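Local atomic coordinates of nucleoporin NUP170 (Chaetomium thermophilum, PDB entry 5HAX), a protein that is a scaffold nucleoporin of the nuclear pore complex, probably serving in the inner ring that lines the transport channel. Residues D492-A497 and A527-V532. Sequence-based numbering, arbitrary orientation.
Sequences DIFAKA and AAALAV
The ring of F494 packs on helix 522-533, touching A528, A529 and V532. A528 CB sits over one face, 4.1 Å from F494 CG, while V532 CG2 meets the ring edge in its plane, 4.0 Å from F494 CD1. The tightest approach is oblique: F494 CE1 comes within 3.4 Å of A529 CA and 3.5 Å of A529 CB, so the ring touches the backbone CA of A529 as well as its methyl. With CG anti to the backbone N (chi1 -168°), the ring is directed at helix 522-533. Beside it, A495 CB packs on both branches of V532, 4.0 Å from CG2 and 4.1 Å from CG1. The contact is wholly apolar and joins two helices of the alpha-helical region that follows the beta-propeller-like N-terminal part, consistent with the propeller-plus-solenoid build of large scaffold nucleoporins. The axes of segments 492-497 and 527-532 cross at -73° and come within 9.4 Å of each other. An alanine in place of F494 would remove the whole ring, and would probably leave A528, A529 and V532 without their aromatic partner and open a gap between the helices. Further out, F516 of helix 506-520 meets F494 edge-to-face, and T552 and A556 of helix 549-562 touch V532.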
loop_
_atom_site.group_PDB
_atom_site.type_symbol
_atom_site.label_atom_id
_atom_site.label_comp_id
_atom_site.label_asym_id
_atom_site.label_seq_id
_atom_site.Cartn_x
_atom_site.Cartn_y
_atom_site.Cartn_z
ATOM N N ASP A 492 14.417 -6.386 -7.241
ATOM C CA ASP A 492 14.285 -7.804 -6.919
ATOM C C ASP A 492 14.299 -8.654 -8.182
ATOM O O ASP A 492 14.965 -9.695 -8.231
ATOM C CB ASP A 492 13.001 -8.050 -6.128
ATOM C CG ASP A 492 12.932 -7.236 -4.853
ATOM O OD1 ASP A 492 13.918 -7.238 -4.085
ATOM O OD2 ASP A 492 11.888 -6.589 -4.624
ATOM N N ILE A 493 13.563 -8.228 -9.212
ATOM C CA ILE A 493 13.543 -8.957 -10.477
ATOM C C ILE A 493 14.913 -8.899 -11.140
ATOM O O ILE A 493 15.434 -9.910 -11.626
ATOM C CB ILE A 493 12.452 -8.385 -11.401
ATOM C CG1 ILE A 493 11.066 -8.582 -10.777
ATOM C CG2 ILE A 493 12.521 -9.031 -12.786
ATOM C CD1 ILE A 493 9.973 -7.789 -11.464
ATOM N N PHE A 494 15.509 -7.707 -11.182
ATOM C CA PHE A 494 16.805 -7.546 -11.830
ATOM C C PHE A 494 17.867 -8.405 -11.155
ATOM O O PHE A 494 18.653 -9.079 -11.832
ATOM C CB PHE A 494 17.209 -6.074 -11.818
ATOM C CG PHE A 494 18.373 -5.759 -12.709
ATOM C CD1 PHE A 494 19.639 -5.567 -12.179
ATOM C CD2 PHE A 494 18.204 -5.659 -14.078
ATOM C CE1 PHE A 494 20.710 -5.279 -12.999
ATOM C CE2 PHE A 494 19.271 -5.370 -14.903
ATOM C CZ PHE A 494 20.527 -5.180 -14.363
ATOM N N ALA A 495 17.897 -8.405 -9.820
ATOM C CA ALA A 495 18.871 -9.218 -9.099
ATOM C C ALA A 495 18.649 -10.703 -9.355
ATOM O O ALA A 495 19.607 -11.453 -9.582
ATOM C CB ALA A 495 18.791 -8.917 -7.604
ATOM N N LYS A 496 17.392 -11.149 -9.320
ATOM C CA LYS A 496 17.092 -12.556 -9.564
ATOM C C LYS A 496 17.487 -12.960 -10.979
ATOM O O LYS A 496 18.102 -14.013 -11.182
ATOM C CB LYS A 496 15.605 -12.813 -9.322
ATOM C CG LYS A 496 15.175 -14.273 -9.410
ATOM C CD LYS A 496 15.291 -14.985 -8.070
ATOM C CE LYS A 496 14.444 -16.249 -8.049
ATOM N NZ LYS A 496 14.463 -16.921 -6.721
ATOM N N ALA A 497 17.148 -12.131 -11.968
ATOM C CA ALA A 497 17.499 -12.432 -13.354
ATOM C C ALA A 497 19.009 -12.531 -13.528
ATOM O O ALA A 497 19.513 -13.464 -14.164
ATOM C CB ALA A 497 16.918 -11.365 -14.281
ATOM N N ALA A 527 19.805 2.130 -13.414
ATOM C CA ALA A 527 19.626 2.499 -12.013
ATOM C C ALA A 527 19.393 1.266 -11.149
ATOM O O ALA A 527 19.863 1.204 -10.007
ATOM C CB ALA A 527 18.465 3.482 -11.875
ATOM N N ALA A 528 18.670 0.276 -11.677
ATOM C CA ALA A 528 18.489 -0.976 -10.949
ATOM C C ALA A 528 19.813 -1.710 -10.788
ATOM O O ALA A 528 20.101 -2.255 -9.716
ATOM C CB ALA A 528 17.469 -1.858 -11.668
ATOM N N ALA A 529 20.630 -1.740 -11.844
ATOM C CA ALA A 529 21.943 -2.367 -11.749
ATOM C C ALA A 529 22.794 -1.678 -10.690
ATOM O O ALA A 529 23.435 -2.337 -9.863
ATOM C CB ALA A 529 22.639 -2.332 -13.110
ATOM N N LEU A 530 22.804 -0.344 -10.698
ATOM C CA LEU A 530 23.531 0.401 -9.676
ATOM C C LEU A 530 23.043 0.029 -8.282
ATOM O O LEU A 530 23.845 -0.212 -7.373
ATOM C CB LEU A 530 23.375 1.902 -9.921
ATOM C CG LEU A 530 23.973 2.831 -8.861
ATOM C CD1 LEU A 530 25.472 2.601 -8.734
ATOM C CD2 LEU A 530 23.671 4.281 -9.201
ATOM N N ALA A 531 21.721 -0.038 -8.102
ATOM C CA ALA A 531 21.162 -0.380 -6.797
ATOM C C ALA A 531 21.587 -1.778 -6.366
ATOM O O ALA A 531 22.051 -1.977 -5.237
ATOM C CB ALA A 531 19.639 -0.268 -6.837
ATOM N N VAL A 532 21.433 -2.765 -7.254
ATOM C CA VAL A 532 21.858 -4.126 -6.934
ATOM C C VAL A 532 23.350 -4.154 -6.630
ATOM O O VAL A 532 23.791 -4.806 -5.675
ATOM C CB VAL A 532 21.502 -5.087 -8.085
ATOM C CG1 VAL A 532 22.095 -6.475 -7.837
ATOM C CG2 VAL A 532 19.993 -5.178 -8.257
#